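Local coordinates for acetyltransferase-like, GNAT family (PDB 3EY5), which probably transfers an acetyl group to an amine, as members of the GNAT family of N-acetyltransferases do, at residues R6-T11 and N52-D57; I62-Y67 and H78-P83; I10-V15 and E42-I47; E72-E77 and E100-P105. All blocks are in the same frame, centred on the assembly; numbering follows the deposited sequence. Where two conformers were deposited one is given.

Contacts 1 and 2 illustrate how a mixed sheet is built inward from its edge, while contacts 3 and 4 join loops and helix ends to it. Contacts 1 and 2 are buried antiparallel pairings of neighbouring strands, joined by backbone bonds between 50-57 and 60-69, and both rest on ladders of backbone hydrogen bonds with apolar side chains beside them. Contact 3, about 17 Å from the chain's centre, is partly buried and relies on a carboxylate instead; it shares Ile10 and Thr11 with contact 1. Contact 4, also partly buried, uses strand 74-81, as contact 2 does, but closes a beta-alpha-beta crossover through one backbone bond, an aromatic face and a water.

Contact 1. Residues R6-T11 and N52-D57; sequences RFQPIT and NNIIFD
Phe56 and Arg6 face each other as a hydrogen-bonded antiparallel pair, and their side chains run side by side in the same direction. The guanidinium lies nearly flat on the phenyl ring, planes 16° apart, with Arg6 CZ 4.3 Å from the centroid of the Phe56 ring and displaced from its centre, an offset cation-pi stack. Arg6 NH2 does the touching, 3.4 Å from Phe56 CD1. Arg6 reaches this place because its chain starts with CG anti to the backbone N (chi1 -179°) and then bends at chi3, folding the flat group back over the ring. His17 of helix 15-28 meets Phe56 edge-to-face. The backbones beneath are closely coupled: Phe56 N gives Arg6 O an almost straight bond of 2.7 Å, and Arg6 N returns one to Phe56 O. Ile10 makes the last backbone bond of the pairing; its N donates to Asn52 O at 2.7 Å, while its CD1 presses tightly on Ile54 CG2. Between these ends, Gln8 and Ile54 exchange two backbone bonds. On the other face of the sheet, Phe7 CD1 sits 3.8 Å from Ile55 CG1, and Phe101 of helix 90-101 stacks on the Phe7 ring. Helices thus cover both faces of this antiparallel pair, which brings the N-terminal strand into the central mixed sheet of the GNAT fold.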
# COMPACT_ATOMS: atom_id res chain seq x y z
N ARG A 6 -0.98 13.30 9.67
CA ARG A 6 -1.45 12.40 10.71
C ARG A 6 -2.21 11.22 10.12
O ARG A 6 -3.05 11.39 9.24
CB ARG A 6 -2.38 13.21 11.63
CG ARG A 6 -2.94 12.44 12.78
CD ARG A 6 -3.63 13.39 13.75
NE ARG A 6 -4.90 13.87 13.21
CZ ARG A 6 -6.01 13.14 13.14
NH1 ARG A 6 -6.02 11.88 13.56
NH2 ARG A 6 -7.12 13.68 12.65
N PHE A 7 -1.91 10.01 10.62
CA PHE A 7 -2.63 8.82 10.21
C PHE A 7 -3.59 8.38 11.30
O PHE A 7 -3.20 8.25 12.49
CB PHE A 7 -1.67 7.67 9.94
CG PHE A 7 -0.55 8.04 9.02
CD1 PHE A 7 -0.65 7.80 7.68
CD2 PHE A 7 0.59 8.64 9.51
CE1 PHE A 7 0.39 8.13 6.81
CE2 PHE A 7 1.63 8.99 8.65
CZ PHE A 7 1.52 8.74 7.30
N GLN A 8 -4.83 8.12 10.90
CA GLN A 8 -5.79 7.62 11.86
C GLN A 8 -6.59 6.40 11.39
O GLN A 8 -7.28 6.45 10.36
CB GLN A 8 -6.65 8.74 12.45
CG GLN A 8 -7.72 9.36 11.58
CD GLN A 8 -8.90 9.83 12.46
OE1 GLN A 8 -9.69 9.01 12.93
NE2 GLN A 8 -9.01 11.14 12.68
N PRO A 9 -6.44 5.29 12.12
CA PRO A 9 -7.16 4.06 11.81
C PRO A 9 -8.64 4.36 11.65
O PRO A 9 -9.19 5.24 12.31
CB PRO A 9 -6.91 3.18 13.04
CG PRO A 9 -5.61 3.68 13.59
CD PRO A 9 -5.53 5.13 13.28
N ILE A 10 -9.28 3.65 10.75
CA ILE A 10 -10.65 3.93 10.46
C ILE A 10 -11.43 2.64 10.40
O ILE A 10 -10.90 1.60 10.02
CB ILE A 10 -10.75 4.83 9.18
CG1 ILE A 10 -11.72 5.96 9.40
CG2 ILE A 10 -10.94 4.07 7.85
CD1 ILE A 10 -11.00 7.17 9.92
N THR A 11 -12.67 2.71 10.86
CA THR A 11 -13.62 1.62 10.66
C THR A 11 -14.73 2.08 9.70
O THR A 11 -14.87 3.27 9.43
CB THR A 11 -14.17 1.02 12.01
OG1 THR A 11 -14.28 2.05 13.01
CG2 THR A 11 -13.23 -0.07 12.54
N ASN A 52 -6.82 0.01 7.97
CA ASN A 52 -7.27 1.03 7.03
C ASN A 52 -7.15 2.41 7.69
O ASN A 52 -7.72 2.64 8.76
CB ASN A 52 -8.72 0.73 6.63
CG ASN A 52 -9.12 1.38 5.33
OD1 ASN A 52 -8.56 2.41 4.92
ND2 ASN A 52 -10.11 0.76 4.64
N ASN A 53 -6.40 3.32 7.08
CA ASN A 53 -6.13 4.61 7.69
C ASN A 53 -6.38 5.78 6.78
O ASN A 53 -6.00 5.74 5.61
CB ASN A 53 -4.69 4.72 8.20
CG ASN A 53 -4.25 3.53 9.02
OD1 ASN A 53 -4.20 3.60 10.26
ND2 ASN A 53 -3.89 2.43 8.33
N ILE A 54 -6.98 6.83 7.34
CA ILE A 54 -7.14 8.09 6.63
C ILE A 54 -5.93 8.96 6.98
O ILE A 54 -5.36 8.89 8.10
CB ILE A 54 -8.53 8.77 6.89
CG1 ILE A 54 -8.62 10.12 6.17
CG2 ILE A 54 -8.77 8.99 8.37
CD1 ILE A 54 -10.03 10.68 6.10
N ILE A 55 -5.48 9.72 6.01
CA ILE A 55 -4.34 10.57 6.20
C ILE A 55 -4.87 12.01 6.32
O ILE A 55 -5.63 12.46 5.46
CB ILE A 55 -3.35 10.44 5.03
CG1 ILE A 55 -2.85 8.98 4.88
CG2 ILE A 55 -2.19 11.36 5.24
CD1 ILE A 55 -2.20 8.77 3.58
N PHE A 56 -4.48 12.69 7.38
CA PHE A 56 -4.88 14.07 7.58
C PHE A 56 -3.74 15.05 7.41
O PHE A 56 -2.60 14.74 7.73
CB PHE A 56 -5.44 14.26 8.98
CG PHE A 56 -6.78 13.63 9.17
CD1 PHE A 56 -6.88 12.31 9.59
CD2 PHE A 56 -7.94 14.36 8.96
CE1 PHE A 56 -8.14 11.73 9.78
CE2 PHE A 56 -9.19 13.79 9.16
CZ PHE A 56 -9.29 12.47 9.57
N ASP A 57 -4.06 16.23 6.91
CA ASP A 57 -3.17 17.39 7.06
C ASP A 57 -3.95 18.34 7.96
O ASP A 57 -4.81 19.08 7.54
CB ASP A 57 -2.81 17.98 5.70
CG ASP A 57 -1.92 19.21 5.80
OD1 ASP A 57 -0.83 19.14 6.41
OD2 ASP A 57 -2.32 20.26 5.24

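Contact 2. Residues I62-Y67 and H78-P83; sequences IGFITY and HFATNP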
# COMPACT_ATOMS: atom_id res chain seq x y z
N ILE A 62 -6.64 14.11 3.34
CA ILE A 62 -5.92 14.32 2.08
C ILE A 62 -5.59 12.99 1.40
O ILE A 62 -5.10 12.97 0.27
CB ILE A 62 -4.58 15.11 2.27
CG1 ILE A 62 -3.49 14.22 2.89
CG2 ILE A 62 -4.81 16.48 3.05
CD1 ILE A 62 -2.41 15.00 3.62
N GLY A 63 -5.84 11.88 2.10
CA GLY A 63 -5.43 10.56 1.61
C GLY A 63 -5.84 9.39 2.49
O GLY A 63 -6.57 9.55 3.48
N PHE A 64 -5.43 8.20 2.05
CA PHE A 64 -5.65 6.98 2.82
C PHE A 64 -4.45 6.09 2.57
O PHE A 64 -3.71 6.27 1.59
CB PHE A 64 -6.97 6.25 2.44
CG PHE A 64 -6.88 5.46 1.15
CD1 PHE A 64 -6.45 4.14 1.17
CD2 PHE A 64 -7.16 6.05 -0.06
CE1 PHE A 64 -6.33 3.40 -0.03
CE2 PHE A 64 -7.05 5.34 -1.26
CZ PHE A 64 -6.62 4.00 -1.24
N ILE A 65 -4.26 5.13 3.46
CA ILE A 65 -3.26 4.13 3.28
C ILE A 65 -3.77 2.92 4.01
O ILE A 65 -4.36 3.02 5.09
CB ILE A 65 -1.86 4.57 3.86
CG1 ILE A 65 -0.82 3.43 3.81
CG2 ILE A 65 -1.99 5.06 5.31
CD1 ILE A 65 0.59 3.93 3.50
N THR A 66 -3.57 1.77 3.41
CA THR A 66 -3.96 0.53 4.03
C THR A 66 -2.69 -0.28 4.14
O THR A 66 -1.82 -0.21 3.24
CB THR A 66 -5.00 -0.26 3.13
OG1 THR A 66 -4.42 -0.56 1.86
CG2 THR A 66 -6.16 0.57 2.89
N TYR A 67 -2.54 -0.99 5.24
CA TYR A 67 -1.38 -1.81 5.42
C TYR A 67 -1.69 -3.00 6.31
O TYR A 67 -2.66 -3.03 7.09
CB TYR A 67 -0.20 -0.97 5.97
CG TYR A 67 -0.37 -0.53 7.39
CD1 TYR A 67 -0.07 -1.39 8.44
CD2 TYR A 67 -0.88 0.75 7.70
CE1 TYR A 67 -0.24 -1.01 9.75
CE2 TYR A 67 -1.06 1.15 9.05
CZ TYR A 67 -0.75 0.25 10.05
OH TYR A 67 -0.90 0.59 11.36
N HIS A 78 -2.56 -0.43 -0.25
CA HIS A 78 -2.81 0.72 -1.10
C HIS A 78 -2.49 2.00 -0.41
O HIS A 78 -2.57 2.13 0.80
CB HIS A 78 -4.26 0.78 -1.54
CG HIS A 78 -4.66 -0.37 -2.39
ND1 HIS A 78 -5.41 -1.42 -1.90
CD2 HIS A 78 -4.41 -0.65 -3.67
CE1 HIS A 78 -5.61 -2.29 -2.86
NE2 HIS A 78 -5.01 -1.85 -3.95
N PHE A 79 -2.11 2.96 -1.23
CA PHE A 79 -1.70 4.22 -0.75
C PHE A 79 -2.06 5.24 -1.84
O PHE A 79 -1.61 5.11 -2.97
CB PHE A 79 -0.19 4.17 -0.52
CG PHE A 79 0.40 5.48 -0.20
CD1 PHE A 79 1.35 6.06 -1.06
CD2 PHE A 79 0.02 6.17 0.94
CE1 PHE A 79 1.92 7.32 -0.77
CE2 PHE A 79 0.59 7.42 1.26
CZ PHE A 79 1.54 8.00 0.40
N ALA A 80 -2.86 6.25 -1.48
CA ALA A 80 -3.22 7.29 -2.44
C ALA A 80 -3.56 8.60 -1.74
O ALA A 80 -4.14 8.60 -0.65
CB ALA A 80 -4.39 6.84 -3.33
N THR A 81 -3.17 9.70 -2.36
CA THR A 81 -3.61 11.04 -1.91
C THR A 81 -4.62 11.60 -2.91
O THR A 81 -4.66 11.16 -4.07
CB THR A 81 -2.43 12.01 -1.84
OG1 THR A 81 -1.82 12.09 -3.15
CG2 THR A 81 -1.38 11.54 -0.79
N ASN A 82 -5.40 12.58 -2.47
CA ASN A 82 -6.38 13.25 -3.31
C ASN A 82 -5.75 13.97 -4.53
O ASN A 82 -4.89 14.84 -4.37
CB ASN A 82 -7.20 14.23 -2.47
CG ASN A 82 -8.50 14.63 -3.15
OD1 ASN A 82 -8.52 15.16 -4.26
ND2 ASN A 82 -9.60 14.35 -2.47
N PRO A 83 -6.20 13.61 -5.76
CA PRO A 83 -5.58 14.14 -6.98
C PRO A 83 -5.76 15.66 -7.17
O PRO A 83 -4.99 16.27 -7.90
CB PRO A 83 -6.26 13.34 -8.11
CG PRO A 83 -7.51 12.79 -7.52
CD PRO A 83 -7.25 12.60 -6.05
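Phe64 and His78 lie alongside one another on one face of a beta hairpin, the antiparallel pair 60-69 and 74-81 in the central sheet of the GNAT fold. His78 CB comes to the rim of the phenyl ring near its plane, 3.7 Å from Phe64 CE1, and the methyl of Ala80 meets the same ring at CE2. Phe64 takes the less usual first torsion, with CG between the backbone N and the carbonyl carbon (chi1 78°), which leans the ring over the neighbouring strand so that Ala80 N lies above its rim. Helix 15-28 closes over this face, with Met21 and Leu25 against Phe64. On the reverse face Ile65 and Phe79 meet at an angle, Ile65 CD1 lying 3.4 Å from Phe79 CD2, and helix 90-101 supplies their cover through Leu98 and Thr94. Gly63 pairs with Thr81 at the close CA-CA spacing of 4.0 Å; together with Ile62 it also faces Ile55 in a classic beta bulge. The backbone ladder includes reciprocal bonds between Phe64 and Ala80, and Asn82 N reaches Ile62 O just past the end of its strand. At the opposite end of the pairing a side chain enters the ladder. Thr66 N donates to His78 O, whereas His78 N bonds to the hydroxyl Thr66 OG1, at 2.8 Å and an N-H...O angle of 149°.

Contact 3. Residues I10-V15 and E42-I47; sequences ITTSDV and EYTDRI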
# COMPACT_ATOMS: atom_id res chain seq x y z
N ILE A 10 -9.28 3.65 10.75
CA ILE A 10 -10.65 3.93 10.46
C ILE A 10 -11.43 2.64 10.40
O ILE A 10 -10.90 1.60 10.02
CB ILE A 10 -10.75 4.83 9.18
CG1 ILE A 10 -11.72 5.96 9.40
CG2 ILE A 10 -10.94 4.07 7.85
CD1 ILE A 10 -11.00 7.17 9.92
N THR A 11 -12.67 2.71 10.86
CA THR A 11 -13.62 1.62 10.66
C THR A 11 -14.73 2.08 9.70
O THR A 11 -14.87 3.27 9.43
CB THR A 11 -14.17 1.02 12.01
OG1 THR A 11 -14.28 2.05 13.01
CG2 THR A 11 -13.23 -0.07 12.54
N THR A 12 -15.49 1.15 9.18
CA THR A 12 -16.66 1.50 8.42
C THR A 12 -17.71 2.18 9.34
O THR A 12 -18.73 2.68 8.85
CB THR A 12 -17.28 0.25 7.83
OG1 THR A 12 -17.72 -0.60 8.91
CG2 THR A 12 -16.29 -0.49 6.97
N SER A 13 -17.45 2.17 10.65
CA SER A 13 -18.23 2.93 11.65
C SER A 13 -18.02 4.43 11.48
O SER A 13 -18.87 5.24 11.91
CB SER A 13 -17.84 2.52 13.07
OG SER A 13 -18.14 1.15 13.32
N ASP A 14 -16.90 4.80 10.87
CA ASP A 14 -16.59 6.19 10.58
C ASP A 14 -17.09 6.48 9.18
O ASP A 14 -16.31 6.61 8.24
CB ASP A 14 -15.09 6.39 10.67
CG ASP A 14 -14.55 6.00 12.00
OD1 ASP A 14 -15.11 6.49 13.01
OD2 ASP A 14 -13.59 5.20 12.06
N VAL A 15 -18.41 6.58 9.06
CA VAL A 15 -19.10 6.73 7.78
C VAL A 15 -18.43 7.71 6.81
O VAL A 15 -18.05 7.30 5.70
CB VAL A 15 -20.63 7.01 7.99
CG1 VAL A 15 -21.18 8.03 7.00
CG2 VAL A 15 -21.42 5.71 7.94
N GLU A 42 -15.28 -5.77 4.95
CA GLU A 42 -15.10 -6.89 5.86
C GLU A 42 -13.67 -6.97 6.46
O GLU A 42 -13.52 -7.18 7.66
CB GLU A 42 -15.49 -8.19 5.16
CG GLU A 42 -17.00 -8.24 4.78
CD GLU A 42 -17.41 -9.34 3.77
OE1 GLU A 42 -16.60 -10.21 3.39
OE2 GLU A 42 -18.59 -9.33 3.35
N TYR A 43 -12.64 -6.77 5.62
CA TYR A 43 -11.25 -6.77 6.08
C TYR A 43 -11.03 -5.63 7.07
O TYR A 43 -10.42 -5.81 8.12
CB TYR A 43 -10.28 -6.63 4.88
CG TYR A 43 -9.96 -7.93 4.13
CD1 TYR A 43 -8.67 -8.46 4.11
CD2 TYR A 43 -10.96 -8.64 3.44
CE1 TYR A 43 -8.38 -9.67 3.43
CE2 TYR A 43 -10.68 -9.83 2.75
CZ TYR A 43 -9.40 -10.34 2.74
OH TYR A 43 -9.14 -11.51 2.07
N THR A 44 -11.53 -4.46 6.72
CA THR A 44 -11.39 -3.28 7.56
C THR A 44 -11.83 -3.54 9.03
O THR A 44 -11.02 -3.41 9.96
CB THR A 44 -12.12 -2.07 6.94
OG1 THR A 44 -11.46 -1.69 5.72
CG2 THR A 44 -12.13 -0.88 7.90
N ASP A 45 -13.07 -3.95 9.25
CA ASP A 45 -13.54 -4.20 10.64
C ASP A 45 -13.28 -5.60 11.18
O ASP A 45 -13.23 -5.80 12.39
CB ASP A 45 -15.02 -3.93 10.76
CG ASP A 45 -15.50 -2.86 9.82
OD1 ASP A 45 -14.90 -1.75 9.78
OD2 ASP A 45 -16.50 -3.13 9.15
N ARG A 46 -13.14 -6.58 10.31
CA ARG A 46 -12.98 -7.95 10.80
C ARG A 46 -11.52 -8.30 11.10
O ARG A 46 -11.25 -8.98 12.09
CB ARG A 46 -13.57 -8.96 9.80
CG ARG A 46 -15.10 -9.05 9.72
CD ARG A 46 -15.50 -10.43 9.16
NE ARG A 46 -16.94 -10.75 9.19
CZ ARG A 46 -17.59 -11.37 10.19
NH1 ARG A 46 -18.90 -11.61 10.08
NH2 ARG A 46 -16.95 -11.75 11.29
N ILE A 47 -10.59 -7.86 10.25
CA ILE A 47 -9.24 -8.42 10.25
C ILE A 47 -8.26 -7.54 11.04
O ILE A 47 -7.93 -6.41 10.63
CB ILE A 47 -8.73 -8.74 8.80
CG1 ILE A 47 -9.56 -9.86 8.17
CG2 ILE A 47 -7.25 -9.09 8.77
CD1 ILE A 47 -10.12 -10.88 9.17
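The carboxylate of Asp45 is gripped by two donors of a single residue: Thr12 OG1 donates a hydrogen bond to Asp45 OD2 at 2.8 Å, and Thr12 N donates another to Asp45 OD1 at 3.0 Å. The acceptor sits near the C-terminal end of helix 37-46, and the donors belong to a type I beta turn, Thr11 to Asp14, that leads from strand 6-9 into helix 15-28. Both oxygens are used on their syn side, although the hydroxyl stands 30° out of the carboxylate plane and the amide is closer to it. With the Thr12 hydroxyl lodged between its own backbone N and carbonyl carbon (chi1 63°), OG1 and the amide can address the two oxygens together. Such a two-point hold fixes the rotation of the carboxylate more firmly than one bond could. Beside it, Thr44 turns its methyl to the loop, CG2 lying 3.5 Å from Ile10 O. The Thr44 hydroxyl is engaged elsewhere, with Leu40 O of its own helix and with Asn52 ND2 of strand 50-57, so this residue ties the helix to the sheet next door. Tyr18 of helix 15-28 packs against both Thr12 and Thr44. The turn is braced from within by a second aspartate, Asp14, whose OD2 is met on its anti side by Thr11 N at 2.9 Å.

Contact 4. Residues E72-E77 and E100-P105; sequences EFYYVE and EFLKRP
Tyr74 and Leu102 are brought together by matching first torsions: Tyr74 has CG anti to the carbonyl carbon (chi1 -62°) and Leu102 does the same, so that the tyrosine ring swings out from the start of its strand and the leucine branches rise against it. The setting is a beta-alpha-beta crossover: strand 74-81 leads into helix 90-101, and the chain after that helix returns to strand 106-110, which runs parallel to the first. Leu102 CD2 stands almost exactly over the middle of the Tyr74 ring, 4.0 Å from the centroid and only 6° off the ring normal, a well-formed CH-pi contact. Leu102 CB adds a touch at Tyr74 CD2. Arg104 approaches obliquely, its extended aliphatic chain passing the ring so that its CB lies 3.7 Å from Tyr74 CE2. The guanidinium and ring planes are inclined by 45°, and no flat stack results. Close by, the backbone begins the parallel pairing: Tyr74 N donates to Pro105 O at 2.8 Å, a nearly straight bond, and Tyr74 continues the pattern with Val107 of strand 106-110. Pro105 also sets its CB beside that of Phe73. Ile168 of helix 161-176 packs on Phe73, while Tyr67 of strand 60-69 meets Leu102. The phenol end is tied to the connecting loop through one water in the plane of the ring, which lies 2.8 Å from Tyr74 OH and accepts a hydrogen bond from Lys103 N at 2.9 Å.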
# COMPACT_ATOMS: atom_id res chain seq x y z
N GLU A 72 7.15 -8.96 11.92
CA GLU A 72 8.50 -8.59 11.50
C GLU A 72 8.53 -7.29 10.69
O GLU A 72 9.51 -6.55 10.76
CB GLU A 72 9.15 -9.71 10.68
CG GLU A 72 9.26 -11.03 11.41
CD GLU A 72 8.21 -12.04 10.97
OE1 GLU A 72 7.36 -11.69 10.12
OE2 GLU A 72 8.26 -13.18 11.47
N PHE A 73 7.47 -7.05 9.91
CA PHE A 73 7.43 -5.96 8.91
C PHE A 73 5.98 -5.57 8.66
O PHE A 73 5.06 -6.33 9.05
CB PHE A 73 8.07 -6.37 7.57
CG PHE A 73 7.35 -7.49 6.88
CD1 PHE A 73 6.47 -7.23 5.83
CD2 PHE A 73 7.55 -8.79 7.25
CE1 PHE A 73 5.80 -8.26 5.20
CE2 PHE A 73 6.86 -9.84 6.63
CZ PHE A 73 5.99 -9.57 5.60
N TYR A 74 5.81 -4.43 7.97
CA TYR A 74 4.55 -3.92 7.48
C TYR A 74 4.49 -3.95 5.94
O TYR A 74 5.48 -3.62 5.24
CB TYR A 74 4.36 -2.47 7.94
CG TYR A 74 4.29 -2.26 9.44
CD1 TYR A 74 3.21 -2.72 10.19
CD2 TYR A 74 5.30 -1.58 10.10
CE1 TYR A 74 3.15 -2.52 11.59
CE2 TYR A 74 5.26 -1.36 11.49
CZ TYR A 74 4.19 -1.83 12.22
OH TYR A 74 4.18 -1.61 13.58
N TYR A 75 3.31 -4.33 5.42
CA TYR A 75 3.08 -4.38 3.97
C TYR A 75 2.06 -3.32 3.60
O TYR A 75 0.93 -3.34 4.13
CB TYR A 75 2.54 -5.74 3.54
CG TYR A 75 2.15 -5.75 2.09
CD1 TYR A 75 3.10 -5.50 1.08
CD2 TYR A 75 0.82 -5.98 1.70
CE1 TYR A 75 2.74 -5.49 -0.25
CE2 TYR A 75 0.45 -5.98 0.35
CZ TYR A 75 1.43 -5.71 -0.61
OH TYR A 75 1.11 -5.73 -1.95
N VAL A 76 2.46 -2.39 2.74
CA VAL A 76 1.54 -1.34 2.32
C VAL A 76 0.72 -1.84 1.11
O VAL A 76 1.27 -2.13 0.02
CB VAL A 76 2.25 0.02 2.03
CG1 VAL A 76 1.26 0.97 1.38
CG2 VAL A 76 2.81 0.64 3.35
N GLU A 77 -0.58 -2.00 1.31
CA GLU A 77 -1.41 -2.55 0.24
C GLU A 77 -1.84 -1.44 -0.73
O GLU A 77 -1.49 -1.47 -1.92
CB GLU A 77 -2.61 -3.35 0.80
CG GLU A 77 -3.08 -4.46 -0.12
CD GLU A 77 -4.41 -5.06 0.31
OE1 GLU A 77 -4.75 -4.99 1.49
OE2 GLU A 77 -5.14 -5.61 -0.55
N GLU A 100 7.87 7.58 10.06
CA GLU A 100 7.81 7.84 11.51
C GLU A 100 6.75 6.95 12.16
O GLU A 100 6.94 6.42 13.26
CB GLU A 100 7.47 9.30 11.79
CG GLU A 100 8.28 10.31 11.01
CD GLU A 100 7.93 11.76 11.37
OE1 GLU A 100 7.68 12.05 12.57
OE2 GLU A 100 7.90 12.62 10.45
N PHE A 101 5.61 6.82 11.49
CA PHE A 101 4.44 6.18 12.06
C PHE A 101 4.64 4.68 12.13
O PHE A 101 4.20 4.04 13.11
CB PHE A 101 3.24 6.55 11.20
CG PHE A 101 1.92 6.01 11.70
CD1 PHE A 101 1.40 6.40 12.93
CD2 PHE A 101 1.17 5.15 10.89
CE1 PHE A 101 0.19 5.91 13.38
CE2 PHE A 101 -0.05 4.66 11.31
CZ PHE A 101 -0.55 5.03 12.56
N LEU A 102 5.30 4.13 11.10
CA LEU A 102 5.62 2.70 11.01
C LEU A 102 7.14 2.55 11.11
O LEU A 102 7.90 3.03 10.24
CB LEU A 102 5.09 2.09 9.70
CG LEU A 102 3.60 2.21 9.33
CD1 LEU A 102 3.33 1.57 8.02
CD2 LEU A 102 2.67 1.60 10.38
N LYS A 103 7.61 1.93 12.19
CA LYS A 103 9.03 1.88 12.45
C LYS A 103 9.68 0.56 12.04
O LYS A 103 10.82 0.54 11.57
CB LYS A 103 9.29 2.22 13.93
CG LYS A 103 9.36 3.72 14.20
CD LYS A 103 10.76 4.19 13.85
CE LYS A 103 10.74 5.52 13.19
NZ LYS A 103 11.95 5.59 12.36
N ARG A 104 8.95 -0.55 12.16
CA ARG A 104 9.44 -1.82 11.60
C ARG A 104 9.59 -1.68 10.06
O ARG A 104 9.02 -0.76 9.49
CB ARG A 104 8.54 -3.00 11.97
CG ARG A 104 8.05 -2.97 13.42
CD ARG A 104 7.29 -4.24 13.75
NE ARG A 104 6.67 -4.18 15.07
CZ ARG A 104 7.32 -4.43 16.21
NH1 ARG A 104 6.69 -4.35 17.37
NH2 ARG A 104 8.61 -4.74 16.21
N PRO A 105 10.36 -2.57 9.40
CA PRO A 105 10.52 -2.46 7.92
C PRO A 105 9.17 -2.40 7.16
O PRO A 105 8.15 -2.97 7.58
CB PRO A 105 11.30 -3.71 7.55
CG PRO A 105 12.06 -4.11 8.88
CD PRO A 105 11.07 -3.76 9.95
O HOH W 1 6.27 0.17 14.14